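Long-range contacts in exopolygalacturonase (Yersinia enterocolitica, PDB 2UVF), which hydrolyses pectin-derived polygalacturonate from the chain end as a family 28 glycoside hydrolase, probably in the periplasm: residues A[83-88]-A[110-115]; A[198-203]-A[225-230]; A[310-315]-A[328-333]. One frame throughout, in Å; residues are numbered along the deposited sequence.

Contact 1. Residues A[83-88]-A[110-115]; sequences DNNDNF and IVMQNF
N84 lays its amide over one face of the F115 ring, an amide-on-aromatic stack inside the N-terminal fibronectin type III domain, where helix 81-88 packs beside the edge strand 114-117. Amide and ring planes lie only 22° apart, and ND2 of N84 sits over the centre of the ring of F115, 3.6 Å above its plane. Two torsions bring the flat groups together: CG of N84 is anti to its backbone N (chi1 -174°), and F115 likewise sends its ring away from its own N. The CB of N84 meets the rim of the ring, 3.3 Å from CD1 of F115. Asparagine suits this place because one small planar group can cover the ring while its oxygen serves the strand: OD1 of N84 accepts from the backbone N of T116, just past the segment.

N85, the next residue of the helix, meets N114 and the loop residue M112. Its ND2 reaches the carbonyl O of N114 at 2.8 Å, but the N-H points well off the acceptor, with an angle of 127°, and the bond is weak; the same nitrogen also bonds the carbonyl of A81. The amides of N85 and N114 are steeply inclined to each other, so they do not stack. The side chain of M112 approaches the same amide, and its flexible thioether chain suits the place because it can fold. Bends at chi2 and chi3 place SD of M112 beside the amide of N85, 3.5 Å from OD1 of N85.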
loop_
_atom_site.group_PDB
_atom_site.type_symbol
_atom_site.label_atom_id
_atom_site.label_comp_id
_atom_site.label_asym_id
_atom_site.label_seq_id
_atom_site.Cartn_x
_atom_site.Cartn_y
_atom_site.Cartn_z
ATOM N N ASP A 83 -2.398 -23.175 4.929
ATOM C CA ASP A 83 -1.505 -23.972 4.068
ATOM C C ASP A 83 -1.466 -23.451 2.629
ATOM O O ASP A 83 -0.438 -23.523 1.953
ATOM C CB ASP A 83 -1.901 -25.469 4.070
ATOM C CG ASP A 83 -2.076 -26.055 5.491
ATOM O OD1 ASP A 83 -1.214 -25.817 6.383
ATOM O OD2 ASP A 83 -3.079 -26.783 5.702
ATOM N N ASN A 84 -2.597 -22.943 2.158
ATOM C CA ASN A 84 -2.649 -22.295 0.858
ATOM C C ASN A 84 -1.755 -21.066 0.815
ATOM O O ASN A 84 -0.891 -20.945 -0.056
ATOM C CB ASN A 84 -4.066 -21.905 0.500
ATOM C CG ASN A 84 -4.170 -21.367 -0.907
ATOM O OD1 ASN A 84 -4.202 -20.143 -1.129
ATOM N ND2 ASN A 84 -4.225 -22.272 -1.867
ATOM N N ASN A 85 -1.943 -20.168 1.773
ATOM C CA ASN A 85 -1.002 -19.046 1.940
ATOM C C ASN A 85 0.492 -19.448 2.040
ATOM O O ASN A 85 1.342 -18.753 1.479
ATOM C CB ASN A 85 -1.448 -18.140 3.085
ATOM C CG ASN A 85 -2.545 -17.152 2.664
ATOM O OD1 ASN A 85 -2.270 -15.964 2.487
ATOM N ND2 ASN A 85 -3.790 -17.640 2.503
ATOM N N ASP A 86 0.822 -20.571 2.695
ATOM C CA ASP A 86 2.231 -21.028 2.752
ATOM C C ASP A 86 2.808 -21.237 1.343
ATOM O O ASP A 86 3.974 -20.955 1.088
ATOM C CB ASP A 86 2.405 -22.330 3.575
ATOM C CG ASP A 86 2.138 -22.148 5.070
ATOM O OD1 ASP A 86 2.284 -21.028 5.594
ATOM O OD2 ASP A 86 1.792 -23.154 5.733
ATOM N N ASN A 87 1.968 -21.731 0.439
ATOM C CA ASN A 87 2.329 -21.986 -0.963
ATOM C C ASN A 87 2.385 -20.699 -1.832
ATOM O O ASN A 87 3.368 -20.472 -2.558
ATOM C CB ASN A 87 1.327 -23.023 -1.524
ATOM C CG ASN A 87 1.652 -23.503 -2.941
ATOM O OD1 ASN A 87 2.619 -23.071 -3.577
ATOM N ND2 ASN A 87 0.814 -24.422 -3.448
ATOM N N PHE A 88 1.350 -19.860 -1.731
ATOM C CA PHE A 88 1.176 -18.711 -2.635
ATOM C C PHE A 88 1.488 -17.287 -2.114
ATOM O O PHE A 88 1.749 -16.412 -2.915
ATOM C CB PHE A 88 -0.225 -18.748 -3.270
ATOM C CG PHE A 88 -0.541 -20.059 -3.977
ATOM C CD1 PHE A 88 0.100 -20.398 -5.177
ATOM C CD2 PHE A 88 -1.461 -20.950 -3.433
ATOM C CE1 PHE A 88 -0.184 -21.609 -5.829
ATOM C CE2 PHE A 88 -1.754 -22.153 -4.072
ATOM C CZ PHE A 88 -1.123 -22.487 -5.270
ATOM N N ILE A 110 -3.293 -13.350 13.917
ATOM C CA ILE A 110 -4.114 -13.013 12.762
ATOM C C ILE A 110 -4.656 -14.275 12.083
ATOM O O ILE A 110 -4.131 -15.364 12.270
ATOM C CB ILE A 110 -3.347 -12.087 11.774
ATOM C CG1 ILE A 110 -2.171 -12.814 11.114
ATOM C CG2 ILE A 110 -2.863 -10.818 12.498
ATOM C CD1 ILE A 110 -1.640 -12.140 9.852
ATOM N N VAL A 111 -5.718 -14.113 11.303
ATOM C CA VAL A 111 -6.272 -15.201 10.514
ATOM C C VAL A 111 -6.123 -14.899 9.021
ATOM O O VAL A 111 -6.050 -13.734 8.617
ATOM C CB VAL A 111 -7.752 -15.490 10.915
ATOM C CG1 VAL A 111 -7.825 -16.026 12.373
ATOM C CG2 VAL A 111 -8.657 -14.236 10.727
ATOM N N MET A 112 -6.038 -15.943 8.202
ATOM C CA MET A 112 -6.008 -15.773 6.738
ATOM C C MET A 112 -7.412 -15.531 6.168
ATOM O O MET A 112 -8.400 -16.053 6.690
ATOM C CB MET A 112 -5.312 -16.949 6.047
ATOM C CG MET A 112 -3.847 -17.171 6.478
ATOM S SD MET A 112 -2.651 -15.890 5.933
ATOM C CE MET A 112 -2.571 -14.848 7.374
ATOM N N GLN A 113 -7.481 -14.713 5.111
ATOM C CA GLN A 113 -8.742 -14.285 4.476
ATOM C C GLN A 113 -8.653 -14.478 2.955
ATOM O O GLN A 113 -9.458 -13.943 2.203
ATOM C CB GLN A 113 -9.020 -12.819 4.782
ATOM C CG GLN A 113 -9.289 -12.502 6.245
ATOM C CD GLN A 113 -9.386 -11.018 6.508
ATOM O OE1 GLN A 113 -8.574 -10.443 7.233
ATOM N NE2 GLN A 113 -10.388 -10.387 5.923
ATOM N N ASN A 114 -7.661 -15.237 2.507
ATOM C CA ASN A 114 -7.460 -15.485 1.082
ATOM C C ASN A 114 -7.058 -16.928 0.822
ATOM O O ASN A 114 -6.422 -17.557 1.666
ATOM C CB ASN A 114 -6.429 -14.510 0.473
ATOM C CG ASN A 114 -4.997 -14.829 0.881
ATOM O OD1 ASN A 114 -4.530 -14.373 1.933
ATOM N ND2 ASN A 114 -4.283 -15.601 0.040
ATOM N N PHE A 115 -7.436 -17.437 -0.346
ATOM C CA PHE A 115 -7.101 -18.795 -0.782
ATOM C C PHE A 115 -7.016 -18.791 -2.311
ATOM O O PHE A 115 -7.976 -18.433 -2.983
ATOM C CB PHE A 115 -8.178 -19.782 -0.280
ATOM C CG PHE A 115 -7.945 -21.233 -0.665
ATOM C CD1 PHE A 115 -7.380 -22.123 0.239
ATOM C CD2 PHE A 115 -8.345 -21.720 -1.906
ATOM C CE1 PHE A 115 -7.175 -23.465 -0.102
ATOM C CE2 PHE A 115 -8.147 -23.061 -2.249
ATOM C CZ PHE A 115 -7.556 -23.927 -1.347
#

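Contact 2. Residues A[198-203]-A[225-230]; sequences SGALWL and DYPAGY
The right-handed parallel beta-helix of the family 28 glycoside hydrolases is flanked here by a loop that runs into the short strand 228-230, and A200 meets that loop at D225 where strand 194-202 is interrupted. The backbone N of A200 donates to O of D225 at 2.8 Å, with an N-H...O angle of 153° and the donor tilted from the carbonyl plane. The same oxygen takes a CA-H...O contact from G199, whose CA is 3.5 Å from O of D225. Glycine fits because a CB there would collide with CB of D225.

Beyond this link most of the contact is apolar. The methyl of A200 touches the ring of P227, CB of A200 to CD of P227 4.0 Å, and is also 4.1 Å from CD1 of Y226. Its small size lets the loop come close. W202 reaches further along: with CG anti to its carbonyl carbon (chi1 -52°), it brings the rim of the indole to the loop, CZ2 lying 4.2 Å from CG of P227 and CH2 3.9 Å from O of A228. P227 and A228 therefore meet the indole at its edge.

Helix 173-181 packs against S198 and L201, strand 245-247 touches A200 and W202, and strand 228-230 pairs antiparallel with 240-241, where G229 and Y230 form a classic beta bulge opposite R240.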
loop_
_atom_site.group_PDB
_atom_site.type_symbol
_atom_site.label_atom_id
_atom_site.label_comp_id
_atom_site.label_asym_id
_atom_site.label_seq_id
_atom_site.Cartn_x
_atom_site.Cartn_y
_atom_site.Cartn_z
ATOM N N SER A 198 14.777 -0.308 -20.288
ATOM C CA SER A 198 13.651 0.310 -20.983
ATOM C C SER A 198 13.380 1.697 -20.415
ATOM O O SER A 198 13.744 1.990 -19.273
ATOM C CB SER A 198 12.408 -0.577 -20.890
ATOM O OG SER A 198 11.248 0.060 -21.413
ATOM N N GLY A 199 12.771 2.551 -21.236
ATOM C CA GLY A 199 12.274 3.855 -20.789
ATOM C C GLY A 199 10.793 3.745 -20.523
ATOM O O GLY A 199 10.246 2.636 -20.475
ATOM N N ALA A 200 10.128 4.882 -20.373
ATOM C CA ALA A 200 8.686 4.889 -20.113
ATOM C C ALA A 200 7.911 4.086 -21.140
ATOM O O ALA A 200 8.139 4.222 -22.333
ATOM C CB ALA A 200 8.141 6.321 -20.040
ATOM N N LEU A 201 6.996 3.251 -20.659
ATOM C CA LEU A 201 6.125 2.449 -21.511
ATOM C C LEU A 201 4.697 2.862 -21.192
ATOM O O LEU A 201 4.434 3.378 -20.119
ATOM C CB LEU A 201 6.312 0.949 -21.238
ATOM C CG LEU A 201 7.735 0.371 -21.264
ATOM C CD1 LEU A 201 7.807 -0.928 -20.461
ATOM C CD2 LEU A 201 8.265 0.160 -22.695
ATOM N N TRP A 202 3.779 2.641 -22.129
ATOM C CA TRP A 202 2.425 3.156 -22.010
ATOM C C TRP A 202 1.457 2.018 -22.264
ATOM O O TRP A 202 1.420 1.448 -23.359
ATOM C CB TRP A 202 2.197 4.319 -22.988
ATOM C CG TRP A 202 3.252 5.382 -22.880
ATOM C CD1 TRP A 202 4.483 5.386 -23.490
ATOM C CD2 TRP A 202 3.183 6.582 -22.104
ATOM N NE1 TRP A 202 5.185 6.518 -23.133
ATOM C CE2 TRP A 202 4.413 7.268 -22.282
ATOM C CE3 TRP A 202 2.207 7.144 -21.271
ATOM C CZ2 TRP A 202 4.691 8.498 -21.659
ATOM C CZ3 TRP A 202 2.483 8.374 -20.654
ATOM C CH2 TRP A 202 3.716 9.034 -20.861
ATOM N N LEU A 203 0.696 1.670 -21.233
ATOM C CA LEU A 203 -0.203 0.535 -21.301
ATOM C C LEU A 203 -1.518 0.981 -21.906
ATOM O O LEU A 203 -1.757 2.176 -22.103
ATOM C CB LEU A 203 -0.436 -0.072 -19.903
ATOM C CG LEU A 203 0.747 -0.633 -19.102
ATOM C CD1 LEU A 203 0.268 -1.174 -17.786
ATOM C CD2 LEU A 203 1.490 -1.722 -19.853
ATOM N N ASP A 225 14.245 9.220 -21.950
ATOM C CA ASP A 225 13.384 8.066 -22.182
ATOM C C ASP A 225 12.114 8.110 -21.338
ATOM O O ASP A 225 11.318 7.178 -21.361
ATOM C CB ASP A 225 14.161 6.789 -21.921
ATOM C CG ASP A 225 14.953 6.339 -23.128
ATOM O OD1 ASP A 225 14.305 6.013 -24.165
ATOM O OD2 ASP A 225 16.211 6.309 -23.034
ATOM N N TYR A 226 11.939 9.209 -20.608
ATOM C CA TYR A 226 10.757 9.463 -19.784
ATOM C C TYR A 226 10.233 10.852 -20.169
ATOM O O TYR A 226 10.642 11.858 -19.574
ATOM C CB TYR A 226 11.092 9.400 -18.272
ATOM C CG TYR A 226 11.837 8.145 -17.820
ATOM C CD1 TYR A 226 11.140 7.026 -17.345
ATOM C CD2 TYR A 226 13.237 8.080 -17.855
ATOM C CE1 TYR A 226 11.818 5.872 -16.928
ATOM C CE2 TYR A 226 13.925 6.934 -17.443
ATOM C CZ TYR A 226 13.205 5.836 -16.973
ATOM O OH TYR A 226 13.867 4.699 -16.554
ATOM N N PRO A 227 9.332 10.912 -21.175
ATOM C CA PRO A 227 8.870 12.207 -21.644
ATOM C C PRO A 227 7.747 12.701 -20.737
ATOM O O PRO A 227 7.379 11.991 -19.799
ATOM C CB PRO A 227 8.386 11.919 -23.070
ATOM C CG PRO A 227 8.060 10.441 -23.112
ATOM C CD PRO A 227 8.664 9.795 -21.874
ATOM N N ALA A 228 7.214 13.898 -20.985
ATOM C CA ALA A 228 6.223 14.482 -20.072
ATOM C C ALA A 228 5.123 13.469 -19.759
ATOM O O ALA A 228 4.657 12.764 -20.654
ATOM C CB ALA A 228 5.637 15.772 -20.647
ATOM N N GLY A 229 4.709 13.415 -18.489
ATOM C CA GLY A 229 3.837 12.355 -17.995
ATOM C C GLY A 229 2.465 12.779 -17.544
ATOM O O GLY A 229 1.482 12.343 -18.124
ATOM N N TYR A 230 2.385 13.605 -16.499
ATOM C CA TYR A 230 1.101 13.951 -15.874
ATOM C C TYR A 230 1.263 15.084 -14.865
ATOM O O TYR A 230 2.377 15.365 -14.421
ATOM C CB TYR A 230 0.507 12.711 -15.154
ATOM C CG TYR A 230 1.255 12.322 -13.888
ATOM C CD1 TYR A 230 0.761 12.668 -12.631
ATOM C CD2 TYR A 230 2.468 11.630 -13.950
ATOM C CE1 TYR A 230 1.460 12.338 -11.458
ATOM C CE2 TYR A 230 3.157 11.296 -12.807
ATOM C CZ TYR A 230 2.653 11.648 -11.558
ATOM O OH TYR A 230 3.344 11.311 -10.409
#

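Contact 3. Residues A[310-315]-A[328-333]; sequences NQVEKA and QRRSSL
Two hydrogen bonds from a single amide join Q311 of helix 307-317 to S331, in the loop that leads into strand 334-339 of the beta-helix. OE1 of Q311 accepts from the backbone N of S331 at 2.8 Å, nearly straight at 164°, although the donor stands 28° off the carbonyl plane. On the other branch, NE2 of Q311 gives to OG of S331 at 3.0 Å, and this partner lies almost in the amide plane. Gripped at both ends, the amide has its rotation fixed, and the bonds settle which branch is the oxygen and which the nitrogen. Glutamine suits the task: its chain runs extended beyond CG (chi2 178°), long enough to span from helix to loop, and it ends in an acceptor beside a donor. OG of S331 in turn bonds the carbonyl O of A242.

The remaining contacts are van der Waals packing. CB of Q311 lies 3.4 Å from O of R329. The methyl of A315, small enough to admit a neighbour, touches the aliphatic part of R329, CB to CG 3.8 Å, while V312 and R330 run side by side in the same direction, CG2 to CG 4.1 Å. Of their side chains, both arginines use methylenes here and carry their charge onward: R329 bonds the carbonyl of E239, and R330 bonds N379, a residue of the glycan pocket.

Helix 322-328 covers V312 and A315, helix 301-304 borders V312 and E313, and strand 240-241 presents P241 to Q311, R329 and S331.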
loop_
_atom_site.group_PDB
_atom_site.type_symbol
_atom_site.label_atom_id
_atom_site.label_comp_id
_atom_site.label_asym_id
_atom_site.label_seq_id
_atom_site.Cartn_x
_atom_site.Cartn_y
_atom_site.Cartn_z
ATOM N N ASN A 310 20.374 12.093 -12.729
ATOM C CA ASN A 310 20.281 12.598 -14.088
ATOM C C ASN A 310 19.061 13.462 -14.370
ATOM O O ASN A 310 19.154 14.465 -15.077
ATOM C CB ASN A 310 20.354 11.431 -15.080
ATOM C CG ASN A 310 21.712 10.709 -15.052
ATOM O OD1 ASN A 310 22.663 11.175 -14.431
ATOM N ND2 ASN A 310 21.799 9.581 -15.738
ATOM N N GLN A 311 17.916 13.071 -13.811
ATOM C CA GLN A 311 16.682 13.845 -13.938
ATOM C C GLN A 311 16.723 15.166 -13.158
ATOM O O GLN A 311 16.234 16.194 -13.654
ATOM C CB GLN A 311 15.468 12.987 -13.554
ATOM C CG GLN A 311 15.123 11.903 -14.573
ATOM C CD GLN A 311 13.932 11.025 -14.164
ATOM O OE1 GLN A 311 13.830 10.581 -13.015
ATOM N NE2 GLN A 311 13.049 10.747 -15.113
ATOM N N VAL A 312 17.324 15.166 -11.961
ATOM C CA VAL A 312 17.477 16.419 -11.190
ATOM C C VAL A 312 18.477 17.382 -11.870
ATOM O O VAL A 312 18.196 18.569 -12.016
ATOM C CB VAL A 312 17.796 16.178 -9.671
ATOM C CG1 VAL A 312 18.009 17.476 -8.920
ATOM C CG2 VAL A 312 16.687 15.357 -9.010
ATOM N N GLU A 313 19.618 16.863 -12.315
ATOM C CA GLU A 313 20.576 17.663 -13.083
ATOM C C GLU A 313 19.972 18.267 -14.380
ATOM O O GLU A 313 20.199 19.425 -14.687
ATOM C CB GLU A 313 21.850 16.851 -13.354
ATOM C CG GLU A 313 22.567 16.449 -12.035
ATOM C CD GLU A 313 23.891 15.717 -12.235
ATOM O OE1 GLU A 313 24.167 15.276 -13.380
ATOM O OE2 GLU A 313 24.647 15.585 -11.238
ATOM N N LYS A 314 19.177 17.483 -15.105
ATOM C CA LYS A 314 18.504 17.970 -16.305
ATOM C C LYS A 314 17.467 19.064 -16.003
ATOM O O LYS A 314 17.416 20.081 -16.693
ATOM C CB LYS A 314 17.882 16.811 -17.089
ATOM C CG LYS A 314 16.957 17.269 -18.204
ATOM C CD LYS A 314 16.841 16.258 -19.329
ATOM C CE LYS A 314 16.388 16.955 -20.613
ATOM N NZ LYS A 314 17.474 17.848 -21.182
ATOM N N ALA A 315 16.654 18.851 -14.969
ATOM C CA ALA A 315 15.637 19.812 -14.542
ATOM C C ALA A 315 16.233 21.170 -14.141
ATOM O O ALA A 315 15.664 22.218 -14.470
ATOM C CB ALA A 315 14.834 19.240 -13.396
ATOM N N GLN A 328 9.721 17.100 -7.896
ATOM C CA GLN A 328 8.739 16.902 -8.968
ATOM C C GLN A 328 9.218 16.117 -10.190
ATOM O O GLN A 328 8.417 15.530 -10.905
ATOM C CB GLN A 328 8.140 18.260 -9.420
ATOM C CG GLN A 328 7.580 19.150 -8.309
ATOM C CD GLN A 328 6.481 18.475 -7.474
ATOM O OE1 GLN A 328 6.330 18.765 -6.308
ATOM N NE2 GLN A 328 5.731 17.589 -8.075
ATOM N N ARG A 329 10.519 16.096 -10.421
ATOM C CA ARG A 329 11.032 15.662 -11.717
ATOM C C ARG A 329 11.718 14.284 -11.759
ATOM O O ARG A 329 12.230 13.882 -12.802
ATOM C CB ARG A 329 11.931 16.756 -12.328
ATOM C CG ARG A 329 11.287 18.160 -12.425
ATOM C CD ARG A 329 10.261 18.236 -13.525
ATOM N NE ARG A 329 10.821 17.694 -14.759
ATOM C CZ ARG A 329 10.103 17.175 -15.745
ATOM N NH1 ARG A 329 8.771 17.117 -15.658
ATOM N NH2 ARG A 329 10.724 16.707 -16.828
ATOM N N ARG A 330 11.700 13.542 -10.653
ATOM C CA ARG A 330 12.160 12.128 -10.675
ATOM C C ARG A 330 10.997 11.229 -11.077
ATOM O O ARG A 330 9.884 11.430 -10.609
ATOM C CB ARG A 330 12.665 11.701 -9.300
ATOM C CG ARG A 330 13.749 12.577 -8.743
ATOM C CD ARG A 330 14.193 12.106 -7.381
ATOM N NE ARG A 330 13.435 12.710 -6.289
ATOM C CZ ARG A 330 13.083 12.069 -5.175
ATOM N NH1 ARG A 330 13.379 10.773 -5.015
ATOM N NH2 ARG A 330 12.415 12.709 -4.234
ATOM N N SER A 331 11.251 10.260 -11.954
ATOM C CA SER A 331 10.232 9.293 -12.372
ATOM C C SER A 331 9.869 8.275 -11.276
ATOM O O SER A 331 10.734 7.575 -10.744
ATOM C CB SER A 331 10.698 8.523 -13.616
ATOM O OG SER A 331 10.456 9.235 -14.836
ATOM N N SER A 332 8.580 8.205 -10.951
ATOM C CA SER A 332 8.034 7.123 -10.134
ATOM C C SER A 332 8.114 5.806 -10.890
ATOM O O SER A 332 8.372 5.782 -12.106
ATOM C CB SER A 332 6.581 7.412 -9.763
ATOM O OG SER A 332 6.545 8.426 -8.796
ATOM N N LEU A 333 7.900 4.707 -10.189
ATOM C CA LEU A 333 8.011 3.410 -10.837
ATOM C C LEU A 333 6.797 3.083 -11.718
ATOM O O LEU A 333 6.939 2.584 -12.831
ATOM C CB LEU A 333 8.266 2.313 -9.791
ATOM C CG LEU A 333 8.725 0.981 -10.388
ATOM C CD1 LEU A 333 10.106 0.567 -9.862
ATOM C CD2 LEU A 333 7.661 -0.088 -10.179
#

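The three contacts come one after another along the chain, without overlap. Contact 1 belongs to the fibronectin type III domain, its centre about 36 Å from that of contact 2 and about 39 Å from that of contact 3, and it lies across the chain's centre from contact 3. Contacts 2 and 3 are neighbours, with centres about 12 Å apart: CD1 of Y226 comes within 3.4 Å of OG of S331, so residues 225-230 pack on 328-333. Both border strand 240-241 at the side of the beta-helix, and through R330 this cluster extends to the glycan pocket.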